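Local coordinates for protein GDP-mannose-dependent alpha-(1-6)-phosphatidylinositol monomannoside mannosyltransferase (Corynebacterium glutamicum, PDB 3OKP) that is a mannosyltransferase of the GT-B glycosyltransferase clan and binds guanosine-5'-diphosphate-alpha-D-mannose in a pocket, at residues 279-283 with 310-314; 68-74 with 97-101; 13-17 with 52-58; 220-224 with 251-255. All coordinates share one frame; numbering follows the deposited sequence.

Contact 1 of 4, residues 279-283 with 310-314; sequences PARTR and TSGGA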
loop_
_atom_site.group_PDB
_atom_site.type_symbol
_atom_site.label_atom_id
_atom_site.label_comp_id
_atom_site.label_asym_id
_atom_site.label_seq_id
_atom_site.Cartn_x
_atom_site.Cartn_y
_atom_site.Cartn_z
ATOM N N PRO A 279 13.992 0.692 6.775
ATOM C CA PRO A 279 13.782 0.665 8.220
ATOM C C PRO A 279 12.880 1.808 8.692
ATOM O O PRO A 279 13.339 2.731 9.371
ATOM C CB PRO A 279 15.202 0.789 8.781
ATOM C CG PRO A 279 15.955 1.564 7.744
ATOM C CD PRO A 279 15.268 1.342 6.413
ATOM N N ALA A 280 11.603 1.726 8.321
ATOM C CA ALA A 280 10.603 2.739 8.658
ATOM C C ALA A 280 10.516 3.003 10.161
ATOM O O ALA A 280 10.505 2.067 10.965
ATOM C CB ALA A 280 9.231 2.334 8.110
ATOM N N ARG A 281 10.477 4.282 10.525
ATOM C CA ARG A 281 10.283 4.691 11.915
ATOM C C ARG A 281 9.052 5.586 12.042
ATOM O O ARG A 281 8.718 6.333 11.118
ATOM C CB ARG A 281 11.528 5.401 12.470
ATOM C CG ARG A 281 11.822 6.763 11.849
ATOM C CD ARG A 281 12.951 7.474 12.581
ATOM N NE ARG A 281 13.277 8.758 11.964
ATOM C CZ ARG A 281 14.099 8.916 10.929
ATOM N NH1 ARG A 281 14.693 7.867 10.377
ATOM N NH2 ARG A 281 14.326 10.131 10.444
ATOM N N THR A 282 8.378 5.499 13.185
ATOM C CA THR A 282 7.236 6.364 13.467
ATOM C C THR A 282 7.719 7.737 13.927
ATOM O O THR A 282 8.597 7.842 14.785
ATOM C CB THR A 282 6.287 5.727 14.505
ATOM O OG1 THR A 282 5.805 4.482 13.990
ATOM C CG2 THR A 282 5.094 6.638 14.796
ATOM N N ARG A 283 7.148 8.777 13.324
ATOM C CA ARG A 283 7.485 10.164 13.624
ATOM C C ARG A 283 6.212 10.992 13.783
ATOM O O ARG A 283 5.119 10.442 13.940
ATOM C CB ARG A 283 8.333 10.754 12.494
ATOM C CG ARG A 283 9.769 10.263 12.446
ATOM C CD ARG A 283 10.456 10.676 11.151
ATOM N NE ARG A 283 9.972 11.961 10.646
ATOM C CZ ARG A 283 10.552 13.139 10.860
ATOM N NH1 ARG A 283 11.668 13.234 11.574
ATOM N NH2 ARG A 283 10.013 14.229 10.345
ATOM N N THR A 310 10.173 -0.805 12.428
ATOM C CA THR A 310 9.248 -1.065 13.530
ATOM C C THR A 310 7.960 -0.245 13.432
ATOM O O THR A 310 7.028 -0.467 14.204
ATOM C CB THR A 310 9.906 -0.768 14.893
ATOM O OG1 THR A 310 10.422 0.570 14.888
ATOM C CG2 THR A 310 11.037 -1.755 15.182
ATOM N N SER A 311 7.914 0.693 12.487
ATOM C CA SER A 311 6.798 1.638 12.370
ATOM C C SER A 311 5.472 1.004 11.965
ATOM O O SER A 311 5.399 0.284 10.968
ATOM C CB SER A 311 7.135 2.747 11.375
ATOM O OG SER A 311 6.116 3.735 11.358
ATOM N N GLY A 312 4.435 1.292 12.747
ATOM C CA GLY A 312 3.057 0.931 12.408
ATOM C C GLY A 312 2.816 -0.509 12.007
ATOM O O GLY A 312 3.080 -1.432 12.780
ATOM N N GLY A 313 2.307 -0.694 10.791
ATOM C CA GLY A 313 1.989 -2.024 10.273
ATOM C C GLY A 313 3.112 -2.706 9.511
ATOM O O GLY A 313 2.928 -3.811 9.003
ATOM N N ALA A 314 4.275 -2.056 9.431
ATOM C CA ALA A 314 5.439 -2.611 8.716
ATOM C C ALA A 314 5.828 -4.043 9.118
ATOM O O ALA A 314 6.040 -4.881 8.237
ATOM C CB ALA A 314 6.646 -1.675 8.812
HETATM O O HOH W 1 12.545 1.684 12.714
HETATM O O HOH W 2 7.420 5.300 9.158
HETATM O O HOH W 3 9.083 3.424 14.949
HETATM O O HOH W 4 4.691 2.633 15.553
#

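Contact 2 of 4, residues 68-74 with 97-101; sequences MLPTPTT and PLALM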
loop_
_atom_site.group_PDB
_atom_site.type_symbol
_atom_site.label_atom_id
_atom_site.label_comp_id
_atom_site.label_asym_id
_atom_site.label_seq_id
_atom_site.Cartn_x
_atom_site.Cartn_y
_atom_site.Cartn_z
ATOM N N MET A 68 -16.461 14.992 -4.664
ATOM C CA MET A 68 -17.693 14.404 -4.157
ATOM C C MET A 68 -17.731 14.537 -2.641
ATOM O O MET A 68 -16.860 14.020 -1.935
ATOM C CB MET A 68 -17.846 12.940 -4.569
ATOM C CG MET A 68 -19.214 12.374 -4.210
ATOM S SD MET A 68 -19.405 10.609 -4.485
ATOM C CE MET A 68 -19.438 10.548 -6.277
ATOM N N LEU A 69 -18.750 15.242 -2.158
ATOM C CA LEU A 69 -18.895 15.546 -0.740
ATOM C C LEU A 69 -20.218 14.996 -0.210
ATOM O O LEU A 69 -21.167 14.829 -0.982
ATOM C CB LEU A 69 -18.811 17.064 -0.525
ATOM C CG LEU A 69 -17.458 17.710 -0.856
ATOM C CD1 LEU A 69 -17.604 19.198 -1.143
ATOM C CD2 LEU A 69 -16.438 17.454 0.252
ATOM N N PRO A 70 -20.285 14.688 1.102
ATOM C CA PRO A 70 -21.567 14.256 1.659
ATOM C C PRO A 70 -22.548 15.430 1.776
ATOM O O PRO A 70 -22.488 16.213 2.727
ATOM C CB PRO A 70 -21.188 13.686 3.035
ATOM C CG PRO A 70 -19.918 14.347 3.395
ATOM C CD PRO A 70 -19.210 14.697 2.115
ATOM N N THR A 71 -23.421 15.550 0.779
ATOM C CA THR A 71 -24.412 16.623 0.700
ATOM C C THR A 71 -25.751 16.009 0.282
ATOM O O THR A 71 -25.764 14.917 -0.288
ATOM C CB THR A 71 -24.009 17.700 -0.343
ATOM O OG1 THR A 71 -24.097 17.150 -1.663
ATOM C CG2 THR A 71 -22.586 18.214 -0.104
ATOM N N PRO A 72 -26.878 16.700 0.560
ATOM C CA PRO A 72 -28.191 16.189 0.140
ATOM C C PRO A 72 -28.282 15.816 -1.344
ATOM O O PRO A 72 -28.868 14.785 -1.675
ATOM C CB PRO A 72 -29.137 17.350 0.465
ATOM C CG PRO A 72 -28.479 18.052 1.593
ATOM C CD PRO A 72 -27.007 17.966 1.307
ATOM N N THR A 73 -27.706 16.636 -2.224
ATOM C CA THR A 73 -27.755 16.369 -3.668
ATOM C C THR A 73 -26.966 15.115 -4.054
ATOM O O THR A 73 -27.436 14.309 -4.858
ATOM C CB THR A 73 -27.277 17.571 -4.515
ATOM O OG1 THR A 73 -26.006 18.025 -4.035
ATOM C CG2 THR A 73 -28.288 18.719 -4.446
ATOM N N THR A 74 -25.776 14.956 -3.474
ATOM C CA THR A 74 -24.956 13.761 -3.701
ATOM C C THR A 74 -25.659 12.506 -3.176
ATOM O O THR A 74 -25.696 11.479 -3.857
ATOM C CB THR A 74 -23.562 13.880 -3.041
ATOM O OG1 THR A 74 -22.932 15.101 -3.448
ATOM C CG2 THR A 74 -22.675 12.711 -3.449
ATOM N N PRO A 97 -14.812 11.495 4.541
ATOM C CA PRO A 97 -16.124 11.694 5.155
ATOM C C PRO A 97 -17.344 11.101 4.420
ATOM O O PRO A 97 -18.459 11.212 4.934
ATOM C CB PRO A 97 -16.246 13.219 5.153
ATOM C CG PRO A 97 -15.533 13.637 3.871
ATOM C CD PRO A 97 -14.561 12.514 3.504
ATOM N N LEU A 98 -17.153 10.491 3.248
ATOM C CA LEU A 98 -18.296 10.085 2.405
ATOM C C LEU A 98 -19.246 9.046 3.012
ATOM O O LEU A 98 -20.441 9.050 2.703
ATOM C CB LEU A 98 -17.848 9.633 1.007
ATOM C CG LEU A 98 -17.523 10.701 -0.044
ATOM C CD1 LEU A 98 -17.106 10.024 -1.342
ATOM C CD2 LEU A 98 -18.690 11.662 -0.286
ATOM N N ALA A 99 -18.722 8.171 3.871
ATOM C CA ALA A 99 -19.543 7.156 4.540
ATOM C C ALA A 99 -20.546 7.742 5.542
ATOM O O ALA A 99 -21.321 7.008 6.152
ATOM C CB ALA A 99 -18.668 6.092 5.199
ATOM N N LEU A 100 -20.533 9.066 5.701
ATOM C CA LEU A 100 -21.588 9.762 6.440
ATOM C C LEU A 100 -22.925 9.724 5.685
ATOM O O LEU A 100 -23.960 10.109 6.225
ATOM C CB LEU A 100 -21.180 11.205 6.765
ATOM C CG LEU A 100 -20.056 11.414 7.789
ATOM C CD1 LEU A 100 -19.536 12.853 7.743
ATOM C CD2 LEU A 100 -20.493 11.045 9.203
ATOM N N MET A 101 -22.887 9.249 4.438
ATOM C CA MET A 101 -24.090 9.029 3.627
ATOM C C MET A 101 -24.615 7.590 3.745
ATOM O O MET A 101 -25.500 7.182 2.987
ATOM C CB MET A 101 -23.814 9.350 2.152
ATOM C CG MET A 101 -23.391 10.790 1.863
ATOM S SD MET A 101 -23.511 11.223 0.108
ATOM C CE MET A 101 -22.234 10.184 -0.612
#

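Contact 3 of 4, residues 13-17 with 52-58; sequences DFPPR and YDKTLDY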
loop_
_atom_site.group_PDB
_atom_site.type_symbol
_atom_site.label_atom_id
_atom_site.label_comp_id
_atom_site.label_asym_id
_atom_site.label_seq_id
_atom_site.Cartn_x
_atom_site.Cartn_y
_atom_site.Cartn_z
ATOM N N ASP A 13 -12.231 9.205 -4.965
ATOM C CA ASP A 13 -10.886 8.769 -5.334
ATOM C C ASP A 13 -10.935 7.675 -6.400
ATOM O O ASP A 13 -11.001 6.491 -6.080
ATOM C CB ASP A 13 -10.139 8.241 -4.102
ATOM C CG ASP A 13 -10.167 9.209 -2.933
ATOM O OD1 ASP A 13 -9.689 10.355 -3.081
ATOM O OD2 ASP A 13 -10.659 8.810 -1.854
ATOM N N PHE A 14 -10.904 8.078 -7.664
ATOM C CA PHE A 14 -10.969 7.131 -8.774
ATOM C C PHE A 14 -10.047 7.599 -9.897
ATOM O O PHE A 14 -9.865 8.805 -10.074
ATOM C CB PHE A 14 -12.418 6.998 -9.269
ATOM C CG PHE A 14 -12.684 5.749 -10.074
ATOM C CD1 PHE A 14 -12.670 4.493 -9.470
ATOM C CD2 PHE A 14 -12.973 5.832 -11.434
ATOM C CE1 PHE A 14 -12.916 3.336 -10.211
ATOM C CE2 PHE A 14 -13.223 4.680 -12.184
ATOM C CZ PHE A 14 -13.196 3.431 -11.570
ATOM N N PRO A 15 -9.430 6.654 -10.638
ATOM C CA PRO A 15 -8.711 7.018 -11.859
ATOM C C PRO A 15 -9.594 7.830 -12.824
ATOM O O PRO A 15 -10.822 7.771 -12.713
ATOM C CB PRO A 15 -8.357 5.662 -12.471
ATOM C CG PRO A 15 -8.293 4.736 -11.321
ATOM C CD PRO A 15 -9.337 5.206 -10.360
ATOM N N PRO A 16 -8.985 8.555 -13.787
ATOM C CA PRO A 16 -7.569 8.551 -14.187
ATOM C C PRO A 16 -6.593 9.262 -13.237
ATOM O O PRO A 16 -5.380 9.162 -13.430
ATOM C CB PRO A 16 -7.594 9.236 -15.556
ATOM C CG PRO A 16 -8.752 10.159 -15.483
ATOM C CD PRO A 16 -9.779 9.492 -14.606
ATOM N N ARG A 17 -7.110 9.971 -12.232
ATOM C CA ARG A 17 -6.258 10.611 -11.224
ATOM C C ARG A 17 -5.354 9.580 -10.542
ATOM O O ARG A 17 -5.796 8.476 -10.211
ATOM C CB ARG A 17 -7.106 11.363 -10.189
ATOM C CG ARG A 17 -6.298 12.214 -9.206
ATOM C CD ARG A 17 -7.206 13.020 -8.288
ATOM N NE ARG A 17 -6.453 13.687 -7.228
ATOM N N TYR A 52 -10.857 7.330 -19.934
ATOM C CA TYR A 52 -10.513 6.232 -19.032
ATOM C C TYR A 52 -11.660 5.233 -18.874
ATOM O O TYR A 52 -11.445 4.024 -18.956
ATOM C CB TYR A 52 -10.066 6.753 -17.660
ATOM C CG TYR A 52 -9.623 5.644 -16.730
ATOM C CD1 TYR A 52 -8.332 5.125 -16.804
ATOM C CD2 TYR A 52 -10.501 5.100 -15.789
ATOM C CE1 TYR A 52 -7.922 4.095 -15.963
ATOM C CE2 TYR A 52 -10.102 4.069 -14.945
ATOM C CZ TYR A 52 -8.809 3.573 -15.040
ATOM O OH TYR A 52 -8.399 2.562 -14.205
ATOM N N ASP A 53 -12.870 5.746 -18.653
ATOM C CA ASP A 53 -14.055 4.912 -18.437
ATOM C C ASP A 53 -14.379 4.036 -19.652
ATOM O O ASP A 53 -14.892 2.923 -19.508
ATOM C CB ASP A 53 -15.264 5.784 -18.068
ATOM C CG ASP A 53 -15.077 6.528 -16.745
ATOM O OD1 ASP A 53 -14.093 6.257 -16.019
ATOM O OD2 ASP A 53 -15.922 7.396 -16.434
ATOM N N LYS A 54 -14.060 4.552 -20.839
ATOM C CA LYS A 54 -14.225 3.842 -22.107
ATOM C C LYS A 54 -13.388 2.553 -22.174
ATOM O O LYS A 54 -13.723 1.629 -22.921
ATOM C CB LYS A 54 -13.865 4.788 -23.266
ATOM C CG LYS A 54 -14.202 4.298 -24.672
ATOM C CD LYS A 54 -15.699 4.319 -24.959
ATOM C CE LYS A 54 -15.974 3.956 -26.411
ATOM N NZ LYS A 54 -17.376 3.479 -26.603
ATOM N N THR A 55 -12.311 2.494 -21.388
ATOM C CA THR A 55 -11.416 1.329 -21.382
ATOM C C THR A 55 -11.891 0.201 -20.461
ATOM O O THR A 55 -11.400 -0.926 -20.550
ATOM C CB THR A 55 -9.954 1.702 -21.002
ATOM O OG1 THR A 55 -9.878 2.036 -19.607
ATOM C CG2 THR A 55 -9.442 2.864 -21.847
ATOM N N LEU A 56 -12.846 0.508 -19.588
ATOM C CA LEU A 56 -13.293 -0.428 -18.552
ATOM C C LEU A 56 -14.421 -1.356 -19.019
ATOM O O LEU A 56 -15.176 -1.015 -19.934
ATOM C CB LEU A 56 -13.714 0.344 -17.292
ATOM C CG LEU A 56 -12.693 1.333 -16.710
ATOM C CD1 LEU A 56 -13.285 2.116 -15.540
ATOM C CD2 LEU A 56 -11.399 0.630 -16.289
ATOM N N ASP A 57 -14.520 -2.530 -18.394
ATOM C CA ASP A 57 -15.608 -3.474 -18.682
ATOM C C ASP A 57 -16.743 -3.419 -17.652
ATOM O O ASP A 57 -17.655 -4.251 -17.672
ATOM C CB ASP A 57 -15.087 -4.913 -18.870
ATOM C CG ASP A 57 -14.345 -5.456 -17.646
ATOM O OD1 ASP A 57 -14.099 -4.711 -16.672
ATOM O OD2 ASP A 57 -13.997 -6.656 -17.675
ATOM N N TYR A 58 -16.678 -2.425 -16.767
ATOM C CA TYR A 58 -17.754 -2.142 -15.814
ATOM C C TYR A 58 -18.187 -0.673 -15.890
ATOM O O TYR A 58 -17.432 0.180 -16.363
ATOM C CB TYR A 58 -17.342 -2.526 -14.385
ATOM C CG TYR A 58 -16.100 -1.825 -13.873
ATOM C CD1 TYR A 58 -14.838 -2.401 -14.029
ATOM C CD2 TYR A 58 -16.188 -0.594 -13.222
ATOM C CE1 TYR A 58 -13.693 -1.763 -13.562
ATOM C CE2 TYR A 58 -15.051 0.052 -12.750
ATOM C CZ TYR A 58 -13.809 -0.536 -12.923
ATOM O OH TYR A 58 -12.685 0.097 -12.450
#

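Contact 4 of 4, residues 220-224 with 251-255; sequences MPQVI and VSQNV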
loop_
_atom_site.group_PDB
_atom_site.type_symbol
_atom_site.label_atom_id
_atom_site.label_comp_id
_atom_site.label_asym_id
_atom_site.label_seq_id
_atom_site.Cartn_x
_atom_site.Cartn_y
_atom_site.Cartn_z
ATOM N N MET A 220 25.859 2.520 6.580
ATOM C CA MET A 220 26.760 2.138 5.484
ATOM C C MET A 220 28.270 2.037 5.807
ATOM O O MET A 220 28.911 1.091 5.356
ATOM C CB MET A 220 26.514 2.963 4.211
ATOM C CG MET A 220 25.272 2.536 3.415
ATOM S SD MET A 220 25.193 0.784 2.948
ATOM C CE MET A 220 26.392 0.721 1.619
ATOM N N PRO A 221 28.843 3.003 6.570
ATOM C CA PRO A 221 30.287 2.907 6.844
ATOM C C PRO A 221 30.748 1.529 7.339
ATOM O O PRO A 221 31.765 1.020 6.862
ATOM C CB PRO A 221 30.517 3.983 7.910
ATOM C CG PRO A 221 29.478 5.012 7.602
ATOM C CD PRO A 221 28.262 4.212 7.187
ATOM N N GLN A 222 30.007 0.926 8.268
ATOM C CA GLN A 222 30.352 -0.419 8.749
ATOM C C GLN A 222 30.158 -1.485 7.674
ATOM O O GLN A 222 30.984 -2.392 7.545
ATOM C CB GLN A 222 29.573 -0.780 10.016
ATOM C CG GLN A 222 30.155 -0.175 11.286
ATOM C CD GLN A 222 29.334 -0.516 12.512
ATOM O OE1 GLN A 222 28.564 0.310 13.005
ATOM N NE2 GLN A 222 29.480 -1.741 13.002
ATOM N N VAL A 223 29.074 -1.366 6.906
ATOM C CA VAL A 223 28.805 -2.283 5.792
ATOM C C VAL A 223 29.948 -2.234 4.774
ATOM O O VAL A 223 30.484 -3.273 4.382
ATOM C CB VAL A 223 27.443 -1.985 5.102
ATOM C CG1 VAL A 223 27.215 -2.916 3.910
ATOM C CG2 VAL A 223 26.287 -2.112 6.099
ATOM N N ILE A 224 30.324 -1.019 4.375
ATOM C CA ILE A 224 31.397 -0.793 3.402
ATOM C C ILE A 224 32.737 -1.340 3.893
ATOM O O ILE A 224 33.494 -1.917 3.114
ATOM C CB ILE A 224 31.530 0.716 3.039
ATOM C CG1 ILE A 224 30.252 1.210 2.357
ATOM C CG2 ILE A 224 32.746 0.965 2.136
ATOM C CD1 ILE A 224 30.050 2.706 2.433
ATOM N N VAL A 251 30.262 8.544 2.039
ATOM C CA VAL A 251 30.048 7.192 1.507
ATOM C C VAL A 251 29.568 7.236 0.047
ATOM O O VAL A 251 28.900 6.318 -0.431
ATOM C CB VAL A 251 29.067 6.365 2.390
ATOM C CG1 VAL A 251 29.700 6.032 3.736
ATOM C CG2 VAL A 251 27.734 7.100 2.588
ATOM N N SER A 252 29.950 8.301 -0.655
ATOM C CA SER A 252 29.425 8.620 -1.989
ATOM C C SER A 252 29.634 7.533 -3.049
ATOM O O SER A 252 28.797 7.361 -3.939
ATOM C CB SER A 252 30.015 9.946 -2.479
ATOM O OG SER A 252 31.402 9.818 -2.754
ATOM N N GLN A 253 30.747 6.809 -2.951
ATOM C CA GLN A 253 31.078 5.763 -3.919
ATOM C C GLN A 253 30.204 4.518 -3.767
ATOM O O GLN A 253 30.104 3.713 -4.694
ATOM C CB GLN A 253 32.550 5.363 -3.805
ATOM C CG GLN A 253 33.537 6.457 -4.170
ATOM C CD GLN A 253 34.971 6.014 -3.985
ATOM O OE1 GLN A 253 35.558 6.205 -2.915
ATOM N NE2 GLN A 253 35.538 5.392 -5.017
ATOM N N ASN A 254 29.580 4.367 -2.600
ATOM C CA ASN A 254 28.780 3.176 -2.298
ATOM C C ASN A 254 27.276 3.432 -2.160
ATOM O O ASN A 254 26.513 2.527 -1.804
ATOM C CB ASN A 254 29.305 2.499 -1.030
ATOM C CG ASN A 254 30.734 2.020 -1.172
ATOM O OD1 ASN A 254 31.678 2.802 -1.057
ATOM N ND2 ASN A 254 30.900 0.722 -1.410
ATOM N N VAL A 255 26.861 4.666 -2.429
ATOM C CA VAL A 255 25.454 5.057 -2.341
ATOM C C VAL A 255 25.036 5.706 -3.657
ATOM O O VAL A 255 25.674 6.657 -4.119
ATOM C CB VAL A 255 25.192 6.024 -1.150
ATOM C CG1 VAL A 255 23.739 6.484 -1.128
ATOM C CG2 VAL A 255 25.548 5.363 0.177
#

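Contact 1 of 4, residues 279-283 with 310-314
T282 and S311 meet through their hydroxyls in a polar, water-bridged contact between two loops, which leave the C-terminal ends of two adjacent inner strands, 275-278 and 306-308, of the six-stranded parallel sheet. This Rossmann-like sheet helps make up a GT-B glycosyltransferase, and the side chain of A280 lies about 9 Å from the bound guanosine-5'-diphosphate-alpha-D-mannose.

T282 OG1 and S311 OG are 2.8 Å apart and hydrogen-bonded, either being able to donate. S311 reaches across because its OG stands opposite its own backbone N (chi1 -174°), and E290 N gives the same oxygen a further bond. A small hydroxyl suits this buried place, since S311 CB packs 3.9 Å from A280 CB; the alanine methyl leaves room for the backbones to come near. A weak bond of 3.3 Å from S311 N to A280 O joins the main chains.

Water does much of the remaining work. One molecule donates to R281 O and also bonds S311 OG, another links T282 OG1 to G312 N, and a third takes the T282 N-H while donating to T310 OG1. E327 is also bonded to T310 OG1. After S311 the chain folds into a type II' turn, closed by A314 N to S311 O at 3.0 Å; G312 fits its first corner, where phi is +50°. R281 turns its guanidinium out of the contact to a salt bridge with D214.

The direct hydroxyl pair and the water bridges thus give the two loops a largely polar junction.

Contact 2 of 4, residues 68-74 with 97-101
L98 CD2 lies 3.4 Å from M68 O and also packs against P70 CD, so one leucine methyl fills the bend where the chain passes from M68 through L69 into P70. The other methyl, CD1, meets M68 SD at 3.9 Å, the two side chains crossing nearly at right angles. P70 is the hub of the opposite segment: its CB touches M101 CG at 3.8 Å, while its CG rests against P97 O. The compact, rigid ring of P70 can pack against L98, P97 and M101 together.

M101 then bends at its last torsion (chi3 -67°), bringing CE to within 3.8 Å of T74 CG2. The flexible thioether thus follows the surface from P70 to the first turn of helix 72-84.

Further out, T71 is the N-cap of that helix, and its OG1 shares a hydrogen bond of 3.0 Å with T74 OG1. On the other side a 3-10 turn, with L100 N bonded to P97 O, presents L98 and M101; P97 itself follows a cis peptide.

Around this junction, M68 and T74 lie on F40 of strand 37-42 and W63 of strand 59-63, L98 and M101 lean on F92 of strand 89-92, and L100 packs against helix 128-140.

Contact 3 of 4, residues 13-17 with 52-58
P15 CB sits over one face of the Y52 ring, 3.7 Å from its centroid and 27° off the normal, in a CH-pi contact that forms the tight part of this interface. The closest approach is to Y52 CZ at 3.3 Å, and P15 CG reaches on toward the phenol oxygen. With CG swung opposite its backbone N (chi1 -177°), Y52 lays its ring across the proline, whose polarised C-H groups suit an aromatic face. P16, joined to P15 by a cis peptide, adds its CB beside Y52 CB at 4.1 Å. R62 ties the two segments here, forming a salt bridge with D53 while its NH2 bonds P15 O.

A second cluster gathers at the rim of F14. Y58 OH comes near the plane of that ring, 3.5 Å from CZ, and D53 OD1 also stands at its edge. Buried F14 has P15 CD of its own chain lying over one ring face. The two segments belong to the Rossmann-like half of a GT-B fold that carries strand 7-11: 13-17 is in the loop leaving this strand, and 52-58 runs from helix 46-53 toward strand 59-63.

Packing thins out toward the surface. L56 just grazes the F14 edge, at 4.2 Å from its CD1 to F14 CZ, and the turn from D53 to L56 exposes K54 and T55. There T55 OG1 bonds Y52 O at 2.6 Å, in the carbonyl plane, and T55 N shares the same acceptor.

Contact 4 of 4, residues 220-224 with 251-255
I224 CD1 makes the closest apolar contacts, at 3.5 Å from N254 CB and 3.6 Å from V251 CG1, so the tip of the isoleucine lies against both residues. Its long branch, CG1, stands opposite its own carbonyl carbon (chi1 -63°) and leads CD1 across from the helix. V251 CG1 is shared further: P221 CG meets it at 4.0 Å, the two side chains crossing at about a right angle. Branched and ring side chains suit this place, since they bury hydrocarbon while losing little freedom. M220 is less rigid, and its CG lies 4.3 Å from V255 CG2.

Contacts between apolar and polar groups form a second kind. Folds at chi2 and chi3 of M220 bring its CE to 3.9 Å from N254 O. I224 CG1 packs 3.7 Å from N254 CG, the amide carbon of a side chain whose ND2 is bonded to the main-chain oxygens of P228 and A230.

Hydrogen bonds within each segment fix the shape. I224 N bonds M220 O at 2.7 Å inside the helix, which is kinked around P221, where the proline has no N-H to give. Opposite, N254 N closes a turn onto V251 O.

Helix 213-226 is thus joined to the loop between helix 241-247 and edge strand 255-259; V223 packs against helix 331-342, while M220 and N254 touch strand 231-235.

How the contacts relate
Along the chain the contacts close in series: 3, then 2, 4 and 1. Contacts 3 and 2 belong to the half built on the seven-stranded parallel sheet, with centres 21 Å apart and nearest atoms about 6 Å apart; they gather loops around strands 7-11, 37-42, 59-63 and 89-92. Contacts 4 and 1 belong to the half with the six-stranded sheet, 24 Å between centres, and both adjoin helix 213-226, which supplies one segment of contact 4 and side-chain neighbours of contact 1. Contacts 2 and 4 are farthest apart, 52 Å between centres. Each contact joins loops or helical segments within one Rossmann-like half of the GT-B fold, and none spans the two.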